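Local structure of high affinity transport system protein p37 (Mycoplasma hyorhinis, 3EKI) at residues Asn358-Ala368 / Tyr381-Asn389; Trp42-Val50 / Asn117-Asn125. The protein binds thiamine diphosphate outside the cell membrane as the lipoprotein component of a high-affinity transport system. All coordinates share one frame; numbering follows the deposited sequence.

Contact 1: Asn358-Ala368 / Tyr381-Asn389; sequences NLIVQTFINLA and YNGYKKIDN
Y384 lays one face of its ring against F364, whose ring edge is turned toward it in an edge-to-face pair, centroids 5.0 Å apart and planes inclined at 52°. F364 CD1 meets Y384 CZ at 3.6 Å, near the hydroxyl end of the ring, while F364 CB stands 3.9 Å from the centroid of the Y384 ring, close to its normal, a CH-pi contact. With CG beside its backbone N (chi1 -57°), the tyrosine ring is directed at the helix, where A368 CB closes on its edge, 3.9 Å from Y384 CD1. Y384 OH is hydrogen-bonded to D373 OD2, which helps fix the ring. I365 and Y384 run alongside each other, pointing opposite ways, with I365 CG1 4.0 Å from Y384 CB. V361 CG1 rests 3.9 Å from K386 CB, and the extended lysine chain runs on past N358, its CE 4.2 Å from N358 OD1. The segment axes approach to 7.3 Å at 149°, roughly antiparallel. Backbone hydrogen bonds pair strand 383-386 with strand 141-152, and N382 and G383 both face T148 in a classic beta bulge. The helix packs on a sheet strand, as in the alpha/beta lobes of periplasmic-binding-protein folds.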
loop_
_atom_site.group_PDB
_atom_site.type_symbol
_atom_site.label_atom_id
_atom_site.label_comp_id
_atom_site.label_asym_id
_atom_site.label_seq_id
_atom_site.Cartn_x
_atom_site.Cartn_y
_atom_site.Cartn_z
ATOM N N ASN A 358 9.943 6.808 20.964
ATOM C CA ASN A 358 8.917 7.828 20.996
ATOM C C ASN A 358 9.410 9.141 20.414
ATOM O O ASN A 358 8.654 9.851 19.745
ATOM C CB ASN A 358 8.390 8.048 22.417
ATOM C CG ASN A 358 7.715 6.809 22.980
ATOM O OD1 ASN A 358 7.210 5.964 22.239
ATOM N ND2 ASN A 358 7.726 6.648 24.303
ATOM N N LEU A 359 10.669 9.531 20.616
ATOM C CA LEU A 359 11.205 10.741 19.984
ATOM C C LEU A 359 11.313 10.576 18.469
ATOM O O LEU A 359 11.080 11.519 17.715
ATOM C CB LEU A 359 12.576 11.056 20.563
ATOM C CG LEU A 359 12.592 11.728 21.925
ATOM C CD1 LEU A 359 14.002 11.568 22.490
ATOM C CD2 LEU A 359 12.220 13.203 21.868
ATOM N N ILE A 360 11.620 9.366 18.024
ATOM C CA ILE A 360 11.693 9.119 16.572
ATOM C C ILE A 360 10.282 9.201 15.997
ATOM O O ILE A 360 10.104 9.855 14.949
ATOM C CB ILE A 360 12.432 7.807 16.270
ATOM C CG1 ILE A 360 13.944 7.904 16.572
ATOM C CG2 ILE A 360 12.193 7.324 14.859
ATOM C CD1 ILE A 360 14.641 6.545 16.567
ATOM N N VAL A 361 9.303 8.614 16.652
ATOM C CA VAL A 361 7.908 8.748 16.168
ATOM C C VAL A 361 7.508 10.204 16.069
ATOM O O VAL A 361 6.981 10.675 15.059
ATOM C CB VAL A 361 6.936 7.937 17.051
ATOM C CG1 VAL A 361 5.483 8.286 16.744
ATOM C CG2 VAL A 361 7.163 6.443 16.888
ATOM N N GLN A 362 7.750 11.011 17.110
ATOM C CA GLN A 362 7.354 12.405 17.110
ATOM C C GLN A 362 8.104 13.203 16.060
ATOM O O GLN A 362 7.554 14.165 15.503
ATOM C CB GLN A 362 7.601 13.021 18.494
ATOM C CG GLN A 362 6.892 14.356 18.686
ATOM C CD GLN A 362 5.380 14.194 18.575
ATOM O OE1 GLN A 362 4.846 13.347 19.275
ATOM N NE2 GLN A 362 4.780 15.003 17.721
ATOM N N THR A 363 9.339 12.773 15.777
ATOM C CA THR A 363 10.096 13.447 14.728
ATOM C C THR A 363 9.429 13.237 13.354
ATOM O O THR A 363 9.347 14.200 12.576
ATOM C CB THR A 363 11.565 13.006 14.724
ATOM O OG1 THR A 363 12.156 13.432 15.965
ATOM C CG2 THR A 363 12.342 13.677 13.608
ATOM N N PHE A 364 8.949 12.040 13.068
ATOM C CA PHE A 364 8.210 11.812 11.815
ATOM C C PHE A 364 7.013 12.762 11.756
ATOM O O PHE A 364 6.797 13.437 10.744
ATOM C CB PHE A 364 7.753 10.359 11.650
ATOM C CG PHE A 364 8.766 9.438 11.033
ATOM C CD1 PHE A 364 9.019 9.430 9.676
ATOM C CD2 PHE A 364 9.485 8.555 11.815
ATOM C CE1 PHE A 364 9.945 8.554 9.139
ATOM C CE2 PHE A 364 10.414 7.690 11.301
ATOM C CZ PHE A 364 10.664 7.692 9.947
ATOM N N ILE A 365 6.244 12.818 12.825
ATOM C CA ILE A 365 5.028 13.618 12.924
ATOM C C ILE A 365 5.333 15.087 12.689
ATOM O O ILE A 365 4.682 15.797 11.905
ATOM C CB ILE A 365 4.339 13.376 14.276
ATOM C CG1 ILE A 365 3.796 11.954 14.407
ATOM C CG2 ILE A 365 3.242 14.393 14.519
ATOM C CD1 ILE A 365 3.342 11.519 15.784
ATOM N N ASN A 366 6.369 15.565 13.395
ATOM C CA ASN A 366 6.700 16.987 13.292
ATOM C C ASN A 366 7.282 17.331 11.934
ATOM O O ASN A 366 7.031 18.449 11.453
ATOM C CB ASN A 366 7.657 17.403 14.434
ATOM C CG ASN A 366 7.047 17.345 15.799
ATOM O OD1 ASN A 366 5.875 17.073 16.052
ATOM N ND2 ASN A 366 7.870 17.624 16.815
ATOM N N LEU A 367 8.033 16.459 11.276
ATOM C CA LEU A 367 8.591 16.685 9.958
ATOM C C LEU A 367 7.446 16.818 8.931
ATOM O O LEU A 367 7.546 17.640 8.020
ATOM C CB LEU A 367 9.543 15.598 9.466
ATOM C CG LEU A 367 10.952 15.545 10.071
ATOM C CD1 LEU A 367 11.707 14.372 9.460
ATOM C CD2 LEU A 367 11.724 16.842 9.872
ATOM N N ALA A 368 6.427 15.998 9.094
ATOM C CA ALA A 368 5.270 16.067 8.191
ATOM C C ALA A 368 4.561 17.392 8.406
ATOM O O ALA A 368 4.185 18.135 7.491
ATOM C CB ALA A 368 4.325 14.888 8.401
ATOM N N TYR A 381 3.319 8.322 1.951
ATOM C CA TYR A 381 3.179 8.636 3.366
ATOM C C TYR A 381 3.065 10.151 3.532
ATOM O O TYR A 381 4.079 10.849 3.502
ATOM C CB TYR A 381 4.342 8.109 4.207
ATOM C CG TYR A 381 4.742 6.687 3.986
ATOM C CD1 TYR A 381 3.824 5.705 3.610
ATOM C CD2 TYR A 381 6.067 6.265 4.140
ATOM C CE1 TYR A 381 4.201 4.392 3.407
ATOM C CE2 TYR A 381 6.423 4.951 3.929
ATOM C CZ TYR A 381 5.502 4.001 3.559
ATOM O OH TYR A 381 5.932 2.706 3.365
ATOM N N ASN A 382 1.843 10.616 3.680
ATOM C CA ASN A 382 1.522 12.034 3.764
ATOM C C ASN A 382 1.253 12.478 5.186
ATOM O O ASN A 382 0.954 13.640 5.440
ATOM C CB ASN A 382 0.316 12.355 2.868
ATOM C CG ASN A 382 0.610 11.995 1.435
ATOM O OD1 ASN A 382 -0.071 11.124 0.866
ATOM N ND2 ASN A 382 1.598 12.666 0.856
ATOM N N GLY A 383 1.333 11.579 6.143
ATOM C CA GLY A 383 1.119 11.901 7.544
ATOM C C GLY A 383 1.557 10.700 8.371
ATOM O O GLY A 383 1.827 9.596 7.898
ATOM N N TYR A 384 1.647 10.920 9.663
ATOM C CA TYR A 384 2.056 9.927 10.639
ATOM C C TYR A 384 1.302 10.069 11.955
ATOM O O TYR A 384 0.939 11.195 12.326
ATOM C CB TYR A 384 3.557 10.061 10.933
ATOM C CG TYR A 384 4.458 9.953 9.738
ATOM C CD1 TYR A 384 4.959 11.110 9.154
ATOM C CD2 TYR A 384 4.827 8.746 9.160
ATOM C CE1 TYR A 384 5.794 11.038 8.057
ATOM C CE2 TYR A 384 5.658 8.664 8.061
ATOM C CZ TYR A 384 6.144 9.823 7.502
ATOM O OH TYR A 384 6.962 9.765 6.410
ATOM N N LYS A 385 1.081 8.971 12.661
ATOM C CA LYS A 385 0.510 8.944 13.998
ATOM C C LYS A 385 1.317 7.966 14.848
ATOM O O LYS A 385 1.920 7.015 14.321
ATOM C CB LYS A 385 -0.952 8.493 13.955
ATOM C CG LYS A 385 -1.797 8.985 12.805
ATOM C CD LYS A 385 -3.290 8.928 13.122
ATOM C CE LYS A 385 -4.121 8.327 11.999
ATOM N NZ LYS A 385 -5.167 9.251 11.476
ATOM N N LYS A 386 1.358 8.123 16.160
ATOM C CA LYS A 386 1.870 7.144 17.082
ATOM C C LYS A 386 0.934 5.944 17.173
ATOM O O LYS A 386 -0.286 6.162 17.220
ATOM C CB LYS A 386 1.973 7.772 18.480
ATOM C CG LYS A 386 2.570 6.872 19.556
ATOM C CD LYS A 386 2.378 7.490 20.941
ATOM C CE LYS A 386 3.022 6.657 22.041
ATOM N NZ LYS A 386 2.872 7.312 23.379
ATOM N N ILE A 387 1.463 4.728 17.224
ATOM C CA ILE A 387 0.575 3.616 17.561
ATOM C C ILE A 387 0.444 3.491 19.074
ATOM O O ILE A 387 1.460 3.313 19.726
ATOM C CB ILE A 387 1.063 2.301 16.946
ATOM C CG1 ILE A 387 1.058 2.440 15.420
ATOM C CG2 ILE A 387 0.259 1.123 17.461
ATOM C CD1 ILE A 387 1.424 1.254 14.603
ATOM N N ASP A 388 -0.782 3.616 19.551
ATOM C CA ASP A 388 -1.032 3.555 20.992
ATOM C C ASP A 388 -1.398 2.144 21.423
ATOM O O ASP A 388 -1.165 1.755 22.571
ATOM C CB ASP A 388 -2.145 4.558 21.330
ATOM C CG ASP A 388 -1.834 5.974 20.882
ATOM O OD1 ASP A 388 -0.840 6.560 21.358
ATOM O OD2 ASP A 388 -2.581 6.530 20.050
ATOM N N ASN A 389 -1.972 1.370 20.496
ATOM C CA ASN A 389 -2.446 0.020 20.740
ATOM C C ASN A 389 -2.432 -0.774 19.423
ATOM O O ASN A 389 -3.383 -0.621 18.652
ATOM C CB ASN A 389 -3.861 0.034 21.299
ATOM C CG ASN A 389 -4.314 -1.339 21.748
ATOM O OD1 ASN A 389 -3.890 -2.363 21.204
ATOM N ND2 ASN A 389 -5.185 -1.354 22.757
#

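Contact 2: Trp42-Val50 / Asn117-Asn125; sequences WDKSITFGV and NPELDFGIN. With CA (calcium ion), chain D.
A calcium ion sits between D43 and D121, drawing their carboxylates together: D43 OD2 and D121 OD2 are 3.1 Å apart, with the two carboxylate planes 82° from each other. D43 binds through OD2 alone, whereas D121 is bidentate and unequal, its OD1 at 2.3 Å and its OD2 at 2.7 Å from the calcium. The backbone oxygens of S45 and P118 and two waters complete seven ligands. D43 OD1, not a ligand, accepts from S45 N in an Asx turn and from one of these waters; the other water links S45 OG and T47 OG1.

D121 OD1 has a second task. Its anti lone pair receives T47 N at 2.8 Å with an N-H...O angle of 161°, so a side chain occupies the place of a strand partner at this end. T47 O takes D121 N at 3.0 Å, and F122 N weakly. The one parallel bridge, F48 with F122, follows, and G49 N reaches F122 O at 2.9 Å. Beside this bridge the two phenylalanine rings meet obliquely, F48 CD1 lying 3.4 Å from F122 CD2. L120, with CG anti to the backbone N (chi1 174°), brings CD1 to 3.5 Å from G49 N. Beyond the bridge a water joins G49 O to I124 N.

R349 supplies the counter-charge, donating NE to D121 OD2 and NH2 to D43 OD2. The start of strand 45-50 and the turn before strand 122-125 are held by one metal centre, and with calcium and arginine together facing the paired acids, both carboxylates are probably stabilised as anions.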
loop_
_atom_site.group_PDB
_atom_site.type_symbol
_atom_site.label_atom_id
_atom_site.label_comp_id
_atom_site.label_asym_id
_atom_site.label_seq_id
_atom_site.Cartn_x
_atom_site.Cartn_y
_atom_site.Cartn_z
ATOM N N TRP A 42 19.853 3.067 24.803
ATOM C CA TRP A 42 19.984 4.239 23.938
ATOM C C TRP A 42 20.999 3.945 22.862
ATOM O O TRP A 42 22.110 3.465 23.096
ATOM C CB TRP A 42 20.412 5.473 24.738
ATOM C CG TRP A 42 20.362 6.743 23.942
ATOM C CD1 TRP A 42 21.360 7.311 23.211
ATOM C CD2 TRP A 42 19.197 7.580 23.836
ATOM N NE1 TRP A 42 20.903 8.471 22.639
ATOM C CE2 TRP A 42 19.581 8.663 23.003
ATOM C CE3 TRP A 42 17.893 7.522 24.352
ATOM C CZ2 TRP A 42 18.673 9.669 22.693
ATOM C CZ3 TRP A 42 17.008 8.538 24.032
ATOM C CH2 TRP A 42 17.388 9.612 23.205
ATOM N N ASP A 43 20.681 4.222 21.603
ATOM C CA ASP A 43 21.594 3.923 20.521
ATOM C C ASP A 43 21.954 5.227 19.832
ATOM O O ASP A 43 21.041 5.890 19.323
ATOM C CB ASP A 43 20.923 2.949 19.550
ATOM C CG ASP A 43 21.849 2.400 18.503
ATOM O OD1 ASP A 43 23.018 2.850 18.441
ATOM O OD2 ASP A 43 21.436 1.504 17.727
ATOM N N LYS A 44 23.213 5.611 19.831
ATOM C CA LYS A 44 23.598 6.906 19.279
ATOM C C LYS A 44 23.660 6.925 17.769
ATOM O O LYS A 44 23.921 7.968 17.153
ATOM C CB LYS A 44 24.958 7.339 19.862
ATOM C CG LYS A 44 26.089 6.439 19.369
ATOM C CD LYS A 44 27.393 6.680 20.118
ATOM C CE LYS A 44 28.512 5.832 19.536
ATOM N NZ LYS A 44 29.460 5.382 20.597
ATOM N N SER A 45 23.395 5.806 17.126
ATOM C CA SER A 45 23.363 5.675 15.677
ATOM C C SER A 45 22.057 4.971 15.304
ATOM O O SER A 45 21.835 3.834 15.744
ATOM C CB SER A 45 24.565 4.890 15.158
ATOM O OG SER A 45 24.424 4.540 13.788
ATOM N N ILE A 46 21.184 5.618 14.544
ATOM C CA ILE A 46 19.944 4.970 14.138
ATOM C C ILE A 46 19.999 4.804 12.622
ATOM O O ILE A 46 20.248 5.780 11.935
ATOM C CB ILE A 46 18.747 5.780 14.632
ATOM C CG1 ILE A 46 18.559 5.755 16.154
ATOM C CG2 ILE A 46 17.462 5.351 13.932
ATOM C CD1 ILE A 46 17.996 4.432 16.645
ATOM N N THR A 47 19.781 3.580 12.179
ATOM C CA THR A 47 19.754 3.241 10.767
ATOM C C THR A 47 18.363 2.770 10.349
ATOM O O THR A 47 17.876 1.789 10.912
ATOM C CB THR A 47 20.789 2.141 10.461
ATOM O OG1 THR A 47 22.101 2.615 10.784
ATOM C CG2 THR A 47 20.789 1.803 8.977
ATOM N N PHE A 48 17.746 3.451 9.394
ATOM C CA PHE A 48 16.497 3.047 8.767
ATOM C C PHE A 48 16.727 2.157 7.544
ATOM O O PHE A 48 17.549 2.446 6.666
ATOM C CB PHE A 48 15.728 4.296 8.332
ATOM C CG PHE A 48 15.333 5.264 9.440
ATOM C CD1 PHE A 48 15.178 4.871 10.757
ATOM C CD2 PHE A 48 15.109 6.595 9.131
ATOM C CE1 PHE A 48 14.808 5.804 11.722
ATOM C CE2 PHE A 48 14.731 7.525 10.080
ATOM C CZ PHE A 48 14.562 7.112 11.382
ATOM N N GLY A 49 15.995 1.067 7.420
ATOM C CA GLY A 49 16.030 0.243 6.227
ATOM C C GLY A 49 15.138 0.913 5.196
ATOM O O GLY A 49 14.040 1.354 5.551
ATOM N N VAL A 50 15.641 1.001 3.970
ATOM C CA VAL A 50 14.851 1.511 2.854
ATOM C C VAL A 50 15.095 0.607 1.639
ATOM O O VAL A 50 16.135 -0.020 1.527
ATOM C CB VAL A 50 15.139 2.959 2.437
ATOM C CG1 VAL A 50 14.951 3.913 3.608
ATOM C CG2 VAL A 50 16.535 3.075 1.836
ATOM N N ASN A 117 19.872 -6.428 15.960
ATOM C CA ASN A 117 21.246 -6.028 15.698
ATOM C C ASN A 117 21.264 -4.519 15.505
ATOM O O ASN A 117 20.487 -4.036 14.666
ATOM C CB ASN A 117 21.782 -6.747 14.466
ATOM C CG ASN A 117 23.232 -6.506 14.144
ATOM O OD1 ASN A 117 23.710 -5.382 14.019
ATOM N ND2 ASN A 117 24.002 -7.579 13.977
ATOM N N PRO A 118 22.065 -3.763 16.228
ATOM C CA PRO A 118 22.063 -2.302 16.064
ATOM C C PRO A 118 22.435 -1.774 14.697
ATOM O O PRO A 118 22.317 -0.565 14.447
ATOM C CB PRO A 118 23.108 -1.823 17.090
ATOM C CG PRO A 118 23.209 -2.945 18.073
ATOM C CD PRO A 118 22.989 -4.211 17.294
ATOM N N GLU A 119 22.872 -2.583 13.735
ATOM C CA GLU A 119 23.125 -2.110 12.389
ATOM C C GLU A 119 21.832 -1.792 11.637
ATOM O O GLU A 119 21.907 -1.091 10.622
ATOM C CB GLU A 119 23.929 -3.116 11.556
ATOM C CG GLU A 119 23.125 -4.152 10.810
ATOM C CD GLU A 119 23.866 -5.470 10.680
ATOM O OE1 GLU A 119 25.109 -5.436 10.512
ATOM O OE2 GLU A 119 23.190 -6.520 10.752
ATOM N N LEU A 120 20.691 -2.271 12.126
ATOM C CA LEU A 120 19.397 -1.977 11.509
ATOM C C LEU A 120 18.356 -1.818 12.617
ATOM O O LEU A 120 17.995 -2.765 13.313
ATOM C CB LEU A 120 18.949 -3.062 10.529
ATOM C CG LEU A 120 17.536 -2.872 9.963
ATOM C CD1 LEU A 120 17.479 -1.631 9.092
ATOM C CD2 LEU A 120 17.136 -4.118 9.193
ATOM N N ASP A 121 17.896 -0.592 12.794
ATOM C CA ASP A 121 17.072 -0.236 13.943
ATOM C C ASP A 121 15.582 -0.068 13.657
ATOM O O ASP A 121 14.764 -0.217 14.574
ATOM C CB ASP A 121 17.613 1.073 14.527
ATOM C CG ASP A 121 19.097 1.021 14.854
ATOM O OD1 ASP A 121 19.916 1.654 14.165
ATOM O OD2 ASP A 121 19.459 0.240 15.765
ATOM N N PHE A 122 15.225 0.277 12.423
ATOM C CA PHE A 122 13.837 0.614 12.146
ATOM C C PHE A 122 13.554 0.466 10.661
ATOM O O PHE A 122 14.417 0.634 9.808
ATOM C CB PHE A 122 13.574 2.049 12.581
ATOM C CG PHE A 122 12.261 2.711 12.271
ATOM C CD1 PHE A 122 11.221 2.654 13.174
ATOM C CD2 PHE A 122 12.101 3.398 11.075
ATOM C CE1 PHE A 122 10.012 3.275 12.885
ATOM C CE2 PHE A 122 10.897 4.011 10.765
ATOM C CZ PHE A 122 9.888 3.944 11.702
ATOM N N GLY A 123 12.288 0.177 10.382
ATOM C CA GLY A 123 11.846 0.325 8.983
ATOM C C GLY A 123 10.340 0.390 8.908
ATOM O O GLY A 123 9.641 0.241 9.908
ATOM N N ILE A 124 9.794 0.665 7.719
ATOM C CA ILE A 124 8.353 0.816 7.541
ATOM C C ILE A 124 7.843 -0.281 6.598
ATOM O O ILE A 124 8.450 -0.441 5.536
ATOM C CB ILE A 124 8.028 2.221 7.025
ATOM C CG1 ILE A 124 8.544 3.298 7.979
ATOM C CG2 ILE A 124 6.540 2.341 6.765
ATOM C CD1 ILE A 124 8.469 4.720 7.464
ATOM N N ASN A 125 6.834 -1.006 7.065
ATOM C CA ASN A 125 6.374 -2.232 6.444
ATOM C C ASN A 125 4.877 -2.189 6.173
ATOM O O ASN A 125 4.135 -1.562 6.901
ATOM C CB ASN A 125 6.649 -3.465 7.326
ATOM C CG ASN A 125 6.816 -4.741 6.536
ATOM O OD1 ASN A 125 7.910 -5.061 6.074
ATOM N ND2 ASN A 125 5.768 -5.538 6.332
HETATM CA CA CA D . 21.848 1.485 15.354
HETATM O O HOH W 1 24.264 1.527 16.115
HETATM O O HOH W 2 23.076 2.444 13.255
HETATM O O HOH W 3 11.523 0.982 5.494
#

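In the fold
The two contacts lie in the same lobe, on the same side of the chain's centre, with their centres about 16 Å apart. Both segments of contact 2 come before either segment of contact 1. Strands 122-125 and 383-386 belong to one antiparallel sheet, and helix 354-369 joins the contacts: F364 CE2 packs on F122 CE2 at 3.7 Å, and I360 CD1 on I46 CD1 at 4.0 Å. At the other end, Y381 OH touches I124 CG2. The helix thus packs on residues of contact 2, joining early and late parts of the chain, and Y381 brings contact 1 to the bound thiamine diphosphate.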